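Local coordinates for protein phospholethanolamine N-methyltransferase 2 (Haemonchus contortus, PDB 4KRI) that probably catalyses the later N-methylations of phosphocholine synthesis, acting on phosphomonomethylethanolamine with S-adenosylmethionine as methyl donor, at residues W410-K413 against L414-A418; Q71-D74 against E75-N78. All coordinates share one frame; numbering follows the deposited sequence.

How the contacts relate
The two contacts lie on opposite sides of the chain's centre, their own centres 49 Å apart and their nearest atoms about 35 Å apart. Contact 2 comes first along the chain, in the loop that joins strand 64-70 to helix 80-93 in the N-terminal part of this di-domain methyltransferase. Contact 1 follows more than 300 residues later, near the end of helix 400-418, just ahead of strand 422-430. They share no helix or strand. Contact 1 reaches the phosphate of the bound phosphomonomethylethanolamine through Lys413, whereas contact 2 is a local turn holding no residue of that pocket. Substrate site and N-terminal turn thus belong to separate parts of the chain, with no direct contact joining them.

Contact 1. Residues W410-K413 against L414-A418; sequences WKSK and LQYIA. With 1SH (2-(methylamino)ethyl dihydrogen phosphate), chain E.
Tyr416 lays its ring over the carbonyl of Ser412, one helical turn earlier, so the ring covers a backbone carbonyl. Ser412 O stands 3.1 Å above the plane of the Tyr416 ring, offset toward its rim, while Ser412 CB comes within 3.8 Å of Tyr416 OH. With CG anti to its own carbonyl carbon (chi1 -60°), the tyrosine runs back along the helix, and its hydroxyl bonds to Ser337. Ser412 OG instead turns back to Ser408 O.

The backbone bonds are those of a regular alpha-helix. Ser412 O, the oxygen that faces the ring, accepts Tyr416 N at 2.9 Å with an N-H...O angle of 154°, and Lys413 O takes Ile417 N at 2.9 Å. Leu414 N to Trp410 O and Gln415 N to Lys411 O complete the series. Leu414 also sets CG 3.4 Å from Trp410 O, an apolar branch covering that carbonyl.

Lys413 carries the contact with the ligand. Its chain bends at chi3 (-77°), and its NZ donates to 1SH O4 at 2.6 Å. The same NZ stands 3.2 Å above the plane of the Trp410 indole, offset toward its rim, while Trp410 NE1 is held by Glu383. Tyr193, Tyr327, Tyr341, Tyr347 and Arg345 also bond the ligand.

Around this part of helix 400-418, Trp410, Leu414 and Ile417 touch Leu380 of helix 373-389, Trp410 also reaches Tyr193 and Ile196 of helix 187-197, and Lys413 and Tyr416 touch His422 at the start of strand 422-430.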
loop_
_atom_site.group_PDB
_atom_site.type_symbol
_atom_site.label_atom_id
_atom_site.label_comp_id
_atom_site.label_asym_id
_atom_site.label_seq_id
_atom_site.Cartn_x
_atom_site.Cartn_y
_atom_site.Cartn_z
ATOM N N TRP A 410 -15.975 -17.687 -10.521
ATOM C CA TRP A 410 -16.078 -17.186 -11.884
ATOM C C TRP A 410 -17.461 -17.493 -12.456
ATOM O O TRP A 410 -18.069 -16.642 -13.116
ATOM C CB TRP A 410 -14.923 -17.724 -12.742
ATOM C CG TRP A 410 -13.768 -16.756 -12.846
ATOM C CD1 TRP A 410 -13.311 -16.158 -13.984
ATOM C CD2 TRP A 410 -12.946 -16.247 -11.773
ATOM N NE1 TRP A 410 -12.257 -15.323 -13.694
ATOM C CE2 TRP A 410 -12.010 -15.364 -12.346
ATOM C CE3 TRP A 410 -12.902 -16.472 -10.390
ATOM C CZ2 TRP A 410 -11.040 -14.694 -11.585
ATOM C CZ3 TRP A 410 -11.929 -15.801 -9.633
ATOM C CH2 TRP A 410 -11.022 -14.923 -10.235
ATOM N N LYS A 411 -17.979 -18.684 -12.160
ATOM C CA LYS A 411 -19.359 -19.017 -12.513
ATOM C C LYS A 411 -20.329 -17.974 -11.944
ATOM O O LYS A 411 -21.184 -17.453 -12.658
ATOM C CB LYS A 411 -19.733 -20.412 -11.997
ATOM C CG LYS A 411 -21.138 -20.847 -12.410
ATOM C CD LYS A 411 -21.612 -22.086 -11.660
ATOM C CE LYS A 411 -23.067 -22.416 -12.028
ATOM N NZ LYS A 411 -23.637 -23.566 -11.256
ATOM N N SER A 412 -20.168 -17.655 -10.661
ATOM C CA SER A 412 -21.031 -16.678 -9.999
ATOM C C SER A 412 -20.977 -15.270 -10.596
ATOM O O SER A 412 -22.016 -14.636 -10.796
ATOM C CB SER A 412 -20.725 -16.628 -8.500
ATOM O OG SER A 412 -21.152 -17.823 -7.868
ATOM N N LYS A 413 -19.774 -14.772 -10.867
ATOM C CA LYS A 413 -19.636 -13.449 -11.470
ATOM C C LYS A 413 -20.338 -13.361 -12.824
ATOM O O LYS A 413 -20.951 -12.347 -13.148
ATOM C CB LYS A 413 -18.158 -13.041 -11.558
ATOM C CG LYS A 413 -17.614 -12.582 -10.209
ATOM C CD LYS A 413 -16.145 -12.215 -10.264
ATOM C CE LYS A 413 -15.276 -13.453 -10.284
ATOM N NZ LYS A 413 -13.856 -13.048 -10.103
ATOM N N LEU A 414 -20.281 -14.441 -13.594
ATOM C CA LEU A 414 -20.982 -14.491 -14.870
ATOM C C LEU A 414 -22.497 -14.302 -14.688
ATOM O O LEU A 414 -23.126 -13.538 -15.424
ATOM C CB LEU A 414 -20.652 -15.797 -15.610
ATOM C CG LEU A 414 -19.228 -15.765 -16.187
ATOM C CD1 LEU A 414 -18.726 -17.141 -16.605
ATOM C CD2 LEU A 414 -19.173 -14.796 -17.360
ATOM N N GLN A 415 -23.071 -14.955 -13.683
ATOM C CA GLN A 415 -24.485 -14.753 -13.378
ATOM C C GLN A 415 -24.786 -13.345 -12.827
ATOM O O GLN A 415 -25.850 -12.776 -13.104
ATOM C CB GLN A 415 -24.993 -15.834 -12.420
ATOM C CG GLN A 415 -26.505 -15.801 -12.221
ATOM C CD GLN A 415 -27.277 -15.938 -13.532
ATOM O OE1 GLN A 415 -27.026 -16.853 -14.323
ATOM N NE2 GLN A 415 -28.218 -15.020 -13.768
ATOM N N TYR A 416 -23.857 -12.783 -12.055
ATOM C CA TYR A 416 -24.022 -11.426 -11.537
ATOM C C TYR A 416 -24.052 -10.429 -12.688
ATOM O O TYR A 416 -24.771 -9.427 -12.639
ATOM C CB TYR A 416 -22.880 -11.048 -10.585
ATOM C CG TYR A 416 -22.736 -11.920 -9.363
ATOM C CD1 TYR A 416 -23.809 -12.648 -8.870
ATOM C CD2 TYR A 416 -21.520 -12.011 -8.697
ATOM C CE1 TYR A 416 -23.676 -13.441 -7.754
ATOM C CE2 TYR A 416 -21.379 -12.807 -7.581
ATOM C CZ TYR A 416 -22.461 -13.518 -7.115
ATOM O OH TYR A 416 -22.326 -14.312 -6.002
ATOM N N ILE A 417 -23.254 -10.698 -13.715
ATOM C CA ILE A 417 -23.259 -9.860 -14.907
ATOM C C ILE A 417 -24.594 -10.007 -15.627
ATOM O O ILE A 417 -25.179 -9.026 -16.084
ATOM C CB ILE A 417 -22.136 -10.251 -15.869
ATOM C CG1 ILE A 417 -20.793 -9.775 -15.326
ATOM C CG2 ILE A 417 -22.373 -9.655 -17.254
ATOM C CD1 ILE A 417 -19.648 -10.038 -16.267
ATOM N N ALA A 418 -25.068 -11.243 -15.714
ATOM C CA ALA A 418 -26.314 -11.547 -16.413
ATOM C C ALA A 418 -27.498 -10.772 -15.847
ATOM O O ALA A 418 -28.375 -10.322 -16.586
ATOM C CB ALA A 418 -26.578 -13.030 -16.362
HETATM O O4 1SH E . -13.523 -11.084 -8.391
HETATM P P1 1SH E . -13.130 -11.106 -6.916
HETATM O O1 1SH E . -14.193 -10.555 -6.050
HETATM O O3 1SH E . -12.803 -12.587 -6.490
HETATM O O2 1SH E . -11.852 -10.188 -6.731
HETATM C C1 1SH E . -10.792 -10.404 -7.508
HETATM C C2 1SH E . -9.689 -9.357 -7.435
HETATM N N1 1SH E . -10.001 -8.042 -7.921
HETATM C C3 1SH E . -8.907 -7.196 -7.607
#

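Contact 2. Residues Q71-D74 against E75-N78; sequences QALD and EEIN
Leu73 meets the bent side chain of Glu76, the two crossing at about a right angle. Leu73 CD2 lies 3.9 Å from Glu76 OE1 and almost as near the carboxylate carbon, so a methyl group rests against the acid group. The glutamate takes this course because it folds at chi2 (69°), which curls its carboxylate back to the start of the turn and brings Glu76 OE1 to 3.4 Å from Leu73 CA.

Its polar end is held there by a water. That water donates to Glu76 OE1 at 2.7 Å and to Ala72 O at 2.8 Å, and accepts from Glu75 N at 3.1 Å. One solvent molecule thereby ties two backbone groups of the turn to the carboxylate of the buried Glu76.

The direct backbone link is Ile77 N to Leu73 O, 3.0 Å long with an N-H...O angle of 158°. Ile77 also shields that oxygen: CG2 approaches Leu73 O to 3.4 Å and packs against Leu73 CB, while CG1 sits near both Leu73 O and Asp74 O. One further bond, Asn78 N to Glu75 O at 3.1 Å, closes the next step.

Around the turn, Asp74 bonds to Gln104, Glu75 forms a salt bridge with Lys82, and Leu73 and Glu76 both touch Phe86 of helix 80-93. The i+4 and i+3 bonds mark an alpha-turn (73-77) overlapped by a 3-10 turn (75-78), within the loop joining strand 64-70 to helix 80-93 in the N-terminal domain.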
loop_
_atom_site.group_PDB
_atom_site.type_symbol
_atom_site.label_atom_id
_atom_site.label_comp_id
_atom_site.label_asym_id
_atom_site.label_seq_id
_atom_site.Cartn_x
_atom_site.Cartn_y
_atom_site.Cartn_z
ATOM N N GLN A 71 18.767 1.781 12.135
ATOM C CA GLN A 71 19.697 0.647 12.022
ATOM C C GLN A 71 20.155 0.123 13.379
ATOM O O GLN A 71 21.332 -0.170 13.576
ATOM C CB GLN A 71 20.907 1.017 11.162
ATOM C CG GLN A 71 20.549 1.345 9.714
ATOM C CD GLN A 71 20.326 0.108 8.821
ATOM O OE1 GLN A 71 19.566 -0.824 9.157
ATOM N NE2 GLN A 71 20.986 0.111 7.658
ATOM N N ALA A 72 19.209 -0.016 14.301
ATOM C CA ALA A 72 19.542 -0.363 15.680
ATOM C C ALA A 72 19.010 -1.731 16.095
ATOM O O ALA A 72 19.277 -2.189 17.210
ATOM C CB ALA A 72 19.012 0.715 16.624
ATOM N N LEU A 73 18.269 -2.384 15.205
ATOM C CA LEU A 73 17.510 -3.569 15.594
ATOM C C LEU A 73 17.964 -4.880 14.952
ATOM O O LEU A 73 17.155 -5.793 14.813
ATOM C CB LEU A 73 16.022 -3.369 15.296
ATOM C CG LEU A 73 15.341 -2.191 15.986
ATOM C CD1 LEU A 73 13.830 -2.323 15.876
ATOM C CD2 LEU A 73 15.773 -2.104 17.437
ATOM N N ASP A 74 19.235 -4.975 14.564
ATOM C CA ASP A 74 19.749 -6.207 13.949
ATOM C C ASP A 74 19.475 -7.440 14.812
ATOM O O ASP A 74 19.084 -8.489 14.312
ATOM C CB ASP A 74 21.257 -6.107 13.707
ATOM C CG ASP A 74 21.627 -4.999 12.747
ATOM O OD1 ASP A 74 20.711 -4.405 12.140
ATOM O OD2 ASP A 74 22.841 -4.732 12.595
ATOM N N GLU A 75 19.690 -7.308 16.116
ATOM C CA GLU A 75 19.436 -8.412 17.034
ATOM C C GLU A 75 17.947 -8.650 17.242
ATOM O O GLU A 75 17.483 -9.793 17.220
ATOM C CB GLU A 75 20.089 -8.144 18.387
ATOM C CG GLU A 75 21.568 -8.457 18.449
ATOM C CD GLU A 75 22.062 -8.504 19.875
ATOM O OE1 GLU A 75 21.374 -7.941 20.755
ATOM O OE2 GLU A 75 23.126 -9.109 20.121
ATOM N N GLU A 76 17.203 -7.566 17.447
ATOM C CA GLU A 76 15.773 -7.649 17.758
ATOM C C GLU A 76 14.937 -8.326 16.680
ATOM O O GLU A 76 13.997 -9.060 16.989
ATOM C CB GLU A 76 15.201 -6.255 18.040
ATOM C CG GLU A 76 15.574 -5.668 19.399
ATOM C CD GLU A 76 17.055 -5.306 19.527
ATOM O OE1 GLU A 76 17.767 -5.247 18.498
ATOM O OE2 GLU A 76 17.512 -5.074 20.667
ATOM N N ILE A 77 15.260 -8.086 15.414
ATOM C CA ILE A 77 14.437 -8.659 14.346
ATOM C C ILE A 77 14.616 -10.176 14.224
ATOM O O ILE A 77 13.886 -10.834 13.486
ATOM C CB ILE A 77 14.660 -7.963 12.979
ATOM C CG1 ILE A 77 16.084 -8.192 12.475
ATOM C CG2 ILE A 77 14.354 -6.465 13.081
ATOM C CD1 ILE A 77 16.307 -7.711 11.050
ATOM N N ASN A 78 15.576 -10.728 14.960
ATOM C CA ASN A 78 15.804 -12.173 14.959
ATOM C C ASN A 78 15.481 -12.832 16.305
ATOM O O ASN A 78 15.732 -14.025 16.497
ATOM C CB ASN A 78 17.256 -12.483 14.569
ATOM C CG ASN A 78 17.620 -11.960 13.185
ATOM O OD1 ASN A 78 16.863 -12.116 12.223
ATOM N ND2 ASN A 78 18.784 -11.331 13.083
HETATM O O HOH W 1 20.300 -4.762 17.776
#